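Local coordinates for Box C/D snoRNA protein 1 (Saccharomyces cerevisiae, PDB 6THL) that is required for box C/D snoRNA accumulation, snoRNA transport to the nucleolus and ribosome biogenesis, and is represented here by its BCD1 domain, at residues Thr72-Leu75 with Val76-Met79; Asn82-Gln85 with Lys86-Phe90; Glu143-Ile146 with His147-Cys150; Ala169-Glu172 with Ala173-Pro176. All coordinates share one frame; numbering follows the deposited sequence.

All four contacts are local, formed within continuous pieces of the BCD1 domain. Contact 1 and contact 3 have their centres about 10 Å and 11 Å from the chain centre and pack against each other. The first turns the chain from strand 62-70 toward helix 81-90 with buried aliphatic groups beneath it; the second is a surface turn between strand 140-143 and helix 151-155, with one buried isoleucine. Contact 2 belongs to helix 81-90 itself and is the one with regular helical bonding; M79 of contact 1 touches its buried side. Contact 4, partly buried, bends the chain between strands 165-169 and 180-181, and it touches none of the others.

Contact 1: Thr72-Leu75 with Val76-Met79; sequences TDFL and VQGM
Q77 folds back over the F74 side of the turn, its CG 4.0 Å from F74 CB. With CG beside its own backbone N (chi1 -75°) and the chain extended beyond, the terminal amide reaches the region between D73 and F74. It approaches the phenyl ring obliquely, the two planes 67° apart, and lies at 73° to the D73 carboxylate, which has a long, weak ionic partner in K70. This is the loose side: F74 is exposed, and Q77 and D73 are only partly covered. The tighter side belongs to L75, V76 and M79, all buried. L75 and M79 reach W47 and F123 on the strands, while V76 lies on T113 and L116 of helix 109-117. Between the two sides the backbone turns through weak i to i+3 bonds: Q77 N gives to F74 O at 3.2 Å, and G78 N to L75 O at 3.3 Å. Swapping Q77 for an alanine would probably strip the aliphatic cover from F74 CB and leave the phenyl ring freer to turn. Polar groups and one exposed ring, F74, share the outer side, with L75, V76 and M79 buried beneath; with its backbone bonds this weak, the connection from strand 62-70 to helix 81-90 probably owes much of its position to the apolar packing.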
loop_
_atom_site.group_PDB
_atom_site.type_symbol
_atom_site.label_atom_id
_atom_site.label_comp_id
_atom_site.label_asym_id
_atom_site.label_seq_id
_atom_site.Cartn_x
_atom_site.Cartn_y
_atom_site.Cartn_z
ATOM N N THR B 72 -19.677 -24.816 -1.561
ATOM C CA THR B 72 -20.358 -25.644 -2.543
ATOM C C THR B 72 -20.602 -24.761 -3.762
ATOM O O THR B 72 -21.680 -24.170 -3.911
ATOM C CB THR B 72 -21.690 -26.155 -1.974
ATOM O OG1 THR B 72 -22.531 -25.028 -1.699
ATOM C CG2 THR B 72 -21.480 -26.941 -0.661
ATOM N N ASP B 73 -19.570 -24.631 -4.590
ATOM C CA ASP B 73 -19.643 -23.932 -5.869
ATOM C C ASP B 73 -18.497 -24.432 -6.694
ATOM O O ASP B 73 -17.384 -24.575 -6.174
ATOM C CB ASP B 73 -19.387 -22.429 -5.723
ATOM C CG ASP B 73 -20.638 -21.603 -5.559
ATOM O OD1 ASP B 73 -21.762 -22.124 -5.565
ATOM O OD2 ASP B 73 -20.473 -20.375 -5.409
ATOM N N PHE B 74 -18.717 -24.648 -7.982
ATOM C CA PHE B 74 -17.575 -24.896 -8.852
ATOM C C PHE B 74 -16.696 -23.634 -8.765
ATOM O O PHE B 74 -17.204 -22.570 -8.396
ATOM C CB PHE B 74 -18.017 -25.165 -10.293
ATOM C CG PHE B 74 -18.887 -26.383 -10.461
ATOM C CD1 PHE B 74 -18.509 -27.615 -9.905
ATOM C CD2 PHE B 74 -20.069 -26.310 -11.226
ATOM C CE1 PHE B 74 -19.304 -28.731 -10.084
ATOM C CE2 PHE B 74 -20.868 -27.424 -11.412
ATOM C CZ PHE B 74 -20.485 -28.636 -10.839
ATOM N N LEU B 75 -15.403 -23.739 -9.090
ATOM C CA LEU B 75 -14.478 -22.590 -8.987
ATOM C C LEU B 75 -14.807 -21.378 -9.890
ATOM O O LEU B 75 -14.747 -20.229 -9.453
ATOM C CB LEU B 75 -13.051 -23.037 -9.262
ATOM C CG LEU B 75 -11.991 -21.952 -9.048
ATOM C CD1 LEU B 75 -11.882 -21.566 -7.569
ATOM C CD2 LEU B 75 -10.640 -22.385 -9.608
ATOM N N VAL B 76 -15.123 -21.619 -11.153
ATOM C CA VAL B 76 -15.560 -20.530 -12.021
ATOM C C VAL B 76 -16.813 -19.821 -11.482
ATOM O O VAL B 76 -16.970 -18.622 -11.695
ATOM C CB VAL B 76 -15.823 -21.002 -13.475
ATOM C CG1 VAL B 76 -14.511 -21.357 -14.158
ATOM C CG2 VAL B 76 -16.811 -22.175 -13.529
ATOM N N GLN B 77 -17.707 -20.559 -10.810
ATOM C CA GLN B 77 -18.976 -19.996 -10.306
ATOM C C GLN B 77 -18.766 -18.848 -9.310
ATOM O O GLN B 77 -19.607 -17.957 -9.204
ATOM C CB GLN B 77 -19.847 -21.070 -9.624
ATOM C CG GLN B 77 -20.552 -22.057 -10.546
ATOM C CD GLN B 77 -21.461 -23.030 -9.786
ATOM O OE1 GLN B 77 -21.656 -22.913 -8.573
ATOM N NE2 GLN B 77 -22.020 -23.998 -10.505
ATOM N N GLY B 78 -17.656 -18.901 -8.575
ATOM C CA GLY B 78 -17.346 -17.919 -7.532
ATOM C C GLY B 78 -16.173 -17.030 -7.889
ATOM O O GLY B 78 -15.355 -16.708 -7.036
ATOM N N MET B 79 -16.090 -16.633 -9.154
ATOM C CA MET B 79 -15.042 -15.743 -9.607
ATOM C C MET B 79 -15.523 -14.344 -9.228
ATOM O O MET B 79 -15.486 -13.980 -8.047
ATOM C CB MET B 79 -14.771 -15.931 -11.101
ATOM C CG MET B 79 -13.718 -14.996 -11.692
ATOM S SD MET B 79 -12.897 -15.578 -13.207
ATOM C CE MET B 79 -12.279 -17.200 -12.699
#

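Contact 2: Asn82-Gln85 with Lys86-Phe90; sequences NVFQ and KCCEF
F84 and C88 meet one turn apart on alpha helix 81-90, where F84 CE2 lies 3.7 Å from C88 CB. The phenyl group takes the trans position about its first torsion (chi1 172°), which carries it alongside the helix so that its far end swings back toward C88; the approach to the ring is oblique. The same ring touches R112 and L116, so it also joins this helix to helix 109-117. K86 starts out much like F84, but its chain then bends (chi2 78°), and NZ ends 3.6 Å from E89 OE1 in a long salt bridge. Its aliphatic part packs on F62 and L49 of the sheet. C87, buried, turns toward M79 and L49, whereas C88 is exposed. In the first turn, N82 OD1 takes a weak bond from V83 N, one residue on. The main chain bonds regularly, C87 N to V83 O at 2.9 Å and C88 N to F84 O at 2.8 Å, each donor tilted 25° from the carbonyl plane. Farther along, K86 O accepts two backbone donors, E89 N at 3.1 Å and F90 N at 3.0 Å.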
loop_
_atom_site.group_PDB
_atom_site.type_symbol
_atom_site.label_atom_id
_atom_site.label_comp_id
_atom_site.label_asym_id
_atom_site.label_seq_id
_atom_site.Cartn_x
_atom_site.Cartn_y
_atom_site.Cartn_z
ATOM N N ASN B 82 -15.554 -8.281 -12.248
ATOM C CA ASN B 82 -14.248 -7.611 -12.490
ATOM C C ASN B 82 -13.101 -8.544 -12.940
ATOM O O ASN B 82 -12.284 -8.198 -13.838
ATOM C CB ASN B 82 -13.809 -6.795 -11.246
ATOM C CG ASN B 82 -14.117 -7.489 -9.919
ATOM O OD1 ASN B 82 -14.680 -8.597 -9.857
ATOM N ND2 ASN B 82 -13.761 -6.819 -8.840
ATOM N N VAL B 83 -13.072 -9.708 -12.283
ATOM C CA VAL B 83 -12.052 -10.721 -12.466
ATOM C C VAL B 83 -12.238 -11.386 -13.822
ATOM O O VAL B 83 -11.271 -11.618 -14.539
ATOM C CB VAL B 83 -12.109 -11.816 -11.362
ATOM C CG1 VAL B 83 -11.010 -12.860 -11.583
ATOM C CG2 VAL B 83 -12.012 -11.211 -9.964
ATOM N N PHE B 84 -13.481 -11.726 -14.145
ATOM C CA PHE B 84 -13.805 -12.209 -15.468
ATOM C C PHE B 84 -13.412 -11.107 -16.417
ATOM O O PHE B 84 -12.471 -11.239 -17.176
ATOM C CB PHE B 84 -15.294 -12.529 -15.594
ATOM C CG PHE B 84 -15.716 -12.855 -16.988
ATOM C CD1 PHE B 84 -15.853 -14.172 -17.391
ATOM C CD2 PHE B 84 -15.973 -11.846 -17.905
ATOM C CE1 PHE B 84 -16.236 -14.480 -18.693
ATOM C CE2 PHE B 84 -16.349 -12.142 -19.207
ATOM C CZ PHE B 84 -16.478 -13.465 -19.600
ATOM N N GLN B 85 -14.101 -9.981 -16.353
ATOM C CA GLN B 85 -13.799 -8.931 -17.300
ATOM C C GLN B 85 -12.316 -9.019 -17.609
ATOM O O GLN B 85 -11.910 -9.119 -18.774
ATOM C CB GLN B 85 -14.158 -7.549 -16.736
ATOM C CG GLN B 85 -15.653 -7.247 -16.780
ATOM C CD GLN B 85 -16.028 -5.972 -16.031
ATOM O OE1 GLN B 85 -15.524 -5.699 -14.934
ATOM N NE2 GLN B 85 -16.927 -5.185 -16.620
ATOM N N LYS B 86 -11.525 -9.011 -16.541
ATOM C CA LYS B 86 -10.082 -8.910 -16.645
ATOM C C LYS B 86 -9.468 -10.129 -17.396
ATOM O O LYS B 86 -8.574 -9.959 -18.237
ATOM C CB LYS B 86 -9.473 -8.667 -15.250
ATOM C CG LYS B 86 -8.092 -8.051 -15.284
ATOM C CD LYS B 86 -8.148 -6.561 -15.571
ATOM C CE LYS B 86 -6.862 -6.124 -16.234
ATOM N NZ LYS B 86 -6.458 -4.780 -15.772
ATOM N N CYS B 87 -9.963 -11.341 -17.126
ATOM C CA CYS B 87 -9.623 -12.518 -17.948
ATOM C C CYS B 87 -10.041 -12.234 -19.412
ATOM O O CYS B 87 -9.243 -12.376 -20.341
ATOM C CB CYS B 87 -10.310 -13.809 -17.427
ATOM S SG CYS B 87 -9.865 -14.506 -15.777
ATOM N N CYS B 88 -11.276 -11.770 -19.609
ATOM C CA CYS B 88 -11.776 -11.392 -20.957
ATOM C C CYS B 88 -10.879 -10.346 -21.714
ATOM O O CYS B 88 -10.966 -10.238 -22.934
ATOM C CB CYS B 88 -13.282 -11.002 -20.899
ATOM S SG CYS B 88 -13.857 -9.655 -21.993
ATOM N N GLU B 89 -9.991 -9.636 -21.026
ATOM C CA GLU B 89 -9.068 -8.705 -21.700
ATOM C C GLU B 89 -7.649 -9.252 -21.858
ATOM O O GLU B 89 -6.953 -8.898 -22.811
ATOM C CB GLU B 89 -9.037 -7.308 -21.019
ATOM C CG GLU B 89 -9.349 -7.274 -19.519
ATOM C CD GLU B 89 -9.491 -5.879 -18.931
ATOM O OE1 GLU B 89 -8.461 -5.193 -18.769
ATOM O OE2 GLU B 89 -10.632 -5.496 -18.600
ATOM N N PHE B 90 -7.218 -10.084 -20.909
ATOM C CA PHE B 90 -5.927 -10.795 -21.002
ATOM C C PHE B 90 -5.952 -11.881 -22.088
ATOM O O PHE B 90 -4.890 -12.328 -22.500
ATOM C CB PHE B 90 -5.553 -11.493 -19.669
ATOM C CG PHE B 90 -4.928 -10.596 -18.599
ATOM C CD1 PHE B 90 -4.502 -9.284 -18.860
ATOM C CD2 PHE B 90 -4.718 -11.113 -17.311
ATOM C CE1 PHE B 90 -3.927 -8.512 -17.861
ATOM C CE2 PHE B 90 -4.140 -10.344 -16.316
ATOM C CZ PHE B 90 -3.747 -9.040 -16.590
#

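Contact 3: Glu143-Ile146 with His147-Cys150; sequences ELAI and HEKC
I146 sets its longer branch over one face of the H147 imidazole, the two side chains lying side by side and pointing the same way. I146 CB lies 3.3 Å from H147 N; the branch to CG1 sits between the backbone N and the carbonyl carbon (chi1 80°), a setting that sends it toward the neighbouring residue. CG1 lies over the ring centre, a CH-pi arrangement modelled too tightly for its exact distance to be trusted. CD1, the tip, carries on over the CE1-NE2 side of the same face, and it also touches V76 in the loop before helix 81-90. The other branch, CG2, turns to L75, and F123 of strand 122-126 adds to the apolar surroundings. The residue is thus buried on one side while serving as the floor under an exposed histidine. An alanine in place of I146 would lose both atoms beneath the imidazole, which would probably be left freer to rotate, and would likely open a gap beside L75 and V76. The backbone closes this surface turn with one weak bond, E148 N to A145 O at 3.3 Å, nearly straight at 163°. Beside it A145 CB stands 3.9 Å from E148 CG, a light contact between exposed groups. A145 is itself the centre of an inverse gamma turn. Beyond E148 and K149 the chain reaches C150, whose SG caps a backbone N of the helix that follows. The whole is a strand-to-helix connection, from strand 140-143 through a tight turn to the N-cap of helix 151-155.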
loop_
_atom_site.group_PDB
_atom_site.type_symbol
_atom_site.label_atom_id
_atom_site.label_comp_id
_atom_site.label_asym_id
_atom_site.label_seq_id
_atom_site.Cartn_x
_atom_site.Cartn_y
_atom_site.Cartn_z
ATOM N N GLU B 143 -1.506 -27.621 -10.443
ATOM C CA GLU B 143 -2.686 -27.502 -11.300
ATOM C C GLU B 143 -3.893 -28.196 -10.684
ATOM O O GLU B 143 -3.743 -29.254 -10.094
ATOM C CB GLU B 143 -2.361 -28.173 -12.619
ATOM C CG GLU B 143 -3.539 -28.419 -13.526
ATOM C CD GLU B 143 -3.103 -28.370 -14.957
ATOM O OE1 GLU B 143 -1.895 -28.614 -15.197
ATOM O OE2 GLU B 143 -3.952 -28.064 -15.808
ATOM N N LEU B 144 -5.083 -27.618 -10.790
ATOM C CA LEU B 144 -6.240 -28.332 -10.271
ATOM C C LEU B 144 -7.420 -28.345 -11.214
ATOM O O LEU B 144 -7.558 -27.485 -12.083
ATOM C CB LEU B 144 -6.612 -27.905 -8.854
ATOM C CG LEU B 144 -6.561 -26.430 -8.567
ATOM C CD1 LEU B 144 -7.641 -25.756 -9.377
ATOM C CD2 LEU B 144 -6.746 -26.202 -7.077
ATOM N N ALA B 145 -8.243 -29.378 -11.014
ATOM C CA ALA B 145 -9.212 -29.848 -11.992
ATOM C C ALA B 145 -10.503 -29.179 -11.647
ATOM O O ALA B 145 -11.319 -29.716 -10.920
ATOM C CB ALA B 145 -9.333 -31.367 -11.915
ATOM N N ILE B 146 -10.666 -27.971 -12.156
ATOM C CA ILE B 146 -11.665 -27.065 -11.623
ATOM C C ILE B 146 -13.071 -27.517 -11.978
ATOM O O ILE B 146 -14.003 -27.270 -11.218
ATOM C CB ILE B 146 -11.420 -25.625 -12.102
ATOM C CG1 ILE B 146 -11.952 -25.405 -13.532
ATOM C CG2 ILE B 146 -9.931 -25.298 -12.002
ATOM C CD1 ILE B 146 -11.558 -24.069 -14.134
ATOM N N HIS B 147 -13.202 -28.214 -13.107
ATOM C CA HIS B 147 -14.499 -28.577 -13.667
ATOM C C HIS B 147 -15.017 -29.905 -13.158
ATOM O O HIS B 147 -16.104 -30.329 -13.513
ATOM C CB HIS B 147 -14.401 -28.595 -15.188
ATOM C CG HIS B 147 -13.963 -27.284 -15.753
ATOM N ND1 HIS B 147 -14.652 -26.112 -15.522
ATOM C CD2 HIS B 147 -12.885 -26.946 -16.498
ATOM C CE1 HIS B 147 -14.029 -25.112 -16.119
ATOM N NE2 HIS B 147 -12.953 -25.591 -16.717
ATOM N N GLU B 148 -14.249 -30.553 -12.307
ATOM C CA GLU B 148 -14.559 -31.889 -11.898
ATOM C C GLU B 148 -14.785 -31.935 -10.401
ATOM O O GLU B 148 -14.769 -33.005 -9.836
ATOM C CB GLU B 148 -13.403 -32.800 -12.315
ATOM C CG GLU B 148 -12.685 -32.311 -13.594
ATOM C CD GLU B 148 -12.096 -33.407 -14.499
ATOM O OE1 GLU B 148 -12.444 -34.595 -14.338
ATOM O OE2 GLU B 148 -11.305 -33.065 -15.416
ATOM N N LYS B 149 -15.015 -30.775 -9.770
ATOM C CA LYS B 149 -15.108 -30.645 -8.286
ATOM C C LYS B 149 -15.487 -29.233 -7.800
ATOM O O LYS B 149 -15.165 -28.224 -8.437
ATOM C CB LYS B 149 -13.776 -31.021 -7.612
ATOM C CG LYS B 149 -13.715 -32.396 -6.950
ATOM C CD LYS B 149 -12.281 -32.670 -6.503
ATOM C CE LYS B 149 -11.903 -34.143 -6.481
ATOM N NZ LYS B 149 -11.869 -34.631 -5.081
ATOM N N CYS B 150 -16.150 -29.181 -6.655
ATOM C CA CYS B 150 -16.447 -27.919 -5.993
ATOM C C CYS B 150 -15.220 -27.484 -5.153
ATOM O O CYS B 150 -14.368 -28.317 -4.786
ATOM C CB CYS B 150 -17.724 -28.036 -5.138
ATOM S SG CYS B 150 -17.582 -29.139 -3.699
#

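Contact 4: Ala169-Glu172 with Ala173-Pro176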
loop_
_atom_site.group_PDB
_atom_site.type_symbol
_atom_site.label_atom_id
_atom_site.label_comp_id
_atom_site.label_asym_id
_atom_site.label_seq_id
_atom_site.Cartn_x
_atom_site.Cartn_y
_atom_site.Cartn_z
ATOM N N ALA B 169 -3.532 -18.786 -15.880
ATOM C CA ALA B 169 -2.653 -18.482 -17.002
ATOM C C ALA B 169 -2.939 -19.432 -18.162
ATOM O O ALA B 169 -3.421 -20.562 -17.953
ATOM C CB ALA B 169 -1.214 -18.612 -16.573
ATOM N N MET B 170 -2.662 -18.974 -19.383
ATOM C CA MET B 170 -2.847 -19.841 -20.557
ATOM C C MET B 170 -1.800 -20.952 -20.582
ATOM O O MET B 170 -2.138 -22.122 -20.841
ATOM C CB MET B 170 -2.864 -19.059 -21.893
ATOM C CG MET B 170 -4.270 -18.731 -22.431
ATOM S SD MET B 170 -5.528 -20.036 -22.246
ATOM C CE MET B 170 -5.112 -21.132 -23.598
ATOM N N THR B 171 -0.552 -20.573 -20.293
ATOM C CA THR B 171 0.579 -21.505 -20.211
ATOM C C THR B 171 1.397 -21.287 -18.928
ATOM O O THR B 171 1.278 -20.259 -18.276
ATOM C CB THR B 171 1.516 -21.377 -21.445
ATOM O OG1 THR B 171 2.339 -20.202 -21.348
ATOM C CG2 THR B 171 0.719 -21.301 -22.734
ATOM N N GLU B 172 2.230 -22.271 -18.590
ATOM C CA GLU B 172 3.093 -22.228 -17.410
ATOM C C GLU B 172 4.115 -21.094 -17.503
ATOM O O GLU B 172 4.511 -20.475 -16.508
ATOM C CB GLU B 172 3.865 -23.538 -17.286
ATOM C CG GLU B 172 3.017 -24.806 -17.146
ATOM C CD GLU B 172 3.764 -25.928 -16.409
ATOM O OE1 GLU B 172 5.014 -25.830 -16.276
ATOM O OE2 GLU B 172 3.107 -26.880 -15.927
ATOM N N ALA B 173 4.575 -20.857 -18.714
ATOM C CA ALA B 173 5.628 -19.882 -18.947
ATOM C C ALA B 173 5.227 -18.620 -18.251
ATOM O O ALA B 173 5.990 -18.081 -17.484
ATOM C CB ALA B 173 5.832 -19.631 -20.449
ATOM N N ASP B 174 3.996 -18.203 -18.520
ATOM C CA ASP B 174 3.350 -17.033 -17.907
ATOM C C ASP B 174 3.236 -16.973 -16.365
ATOM O O ASP B 174 3.202 -15.907 -15.828
ATOM C CB ASP B 174 1.948 -16.869 -18.516
ATOM C CG ASP B 174 1.996 -16.449 -19.989
ATOM O OD1 ASP B 174 0.932 -16.625 -20.676
ATOM O OD2 ASP B 174 3.084 -15.937 -20.418
ATOM N N LEU B 175 3.156 -18.085 -15.653
ATOM C CA LEU B 175 3.173 -18.017 -14.193
ATOM C C LEU B 175 4.383 -17.192 -13.732
ATOM O O LEU B 175 5.393 -17.152 -14.408
ATOM C CB LEU B 175 3.269 -19.420 -13.581
ATOM C CG LEU B 175 2.079 -20.387 -13.639
ATOM C CD1 LEU B 175 2.560 -21.827 -13.485
ATOM C CD2 LEU B 175 1.039 -20.059 -12.581
ATOM N N PRO B 176 4.291 -16.532 -12.574
ATOM C CA PRO B 176 5.448 -15.749 -12.097
ATOM C C PRO B 176 6.736 -16.583 -11.972
ATOM O O PRO B 176 6.659 -17.809 -11.853
ATOM C CB PRO B 176 4.995 -15.246 -10.727
ATOM C CG PRO B 176 3.754 -16.009 -10.398
ATOM C CD PRO B 176 3.123 -16.402 -11.689
#
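E172 and L175 close the turn: L175 N donates to E172 O at 2.9 Å. The donor stands well above the carbonyl plane, 60° out of it, and the N-H...O angle is 132°, so the bond is bent at both ends. E172 has the most surface covered here. Its backbone and CB do the touching, L175 CD1 coming to 4.4 Å from E172 CB, while its longer chain heads away to Y124 and V181. L175 is buried and wedges toward the same neighbours and F167, so both ends of the turn rest on the sheet. A173, exposed at the crest, meets T171 through its methyl: A173 CB is 3.7 Å from T171 OG1. D174 meets both T171 and A169. Its CG lies beside its own backbone N (chi1 -69°), which swings the carboxylate back toward T171, OD1 reaching 3.9 Å from T171 OG1. D174 CB meanwhile rests 4.1 Å from A169 CB, a contact between the last residue of strand 165-169 and the returning chain. The carboxylate finds its firmer partner outside the turn, since OD2 accepts a hydrogen bond from Q53 N; this ties the bend to the loop that follows strand 40-49, where M52 also touches D174. Taken together, E172 to L175 form a type I beta turn, with A173 and D174 at its corners, which bends the chain in the connection between strands 165-169 and 180-181.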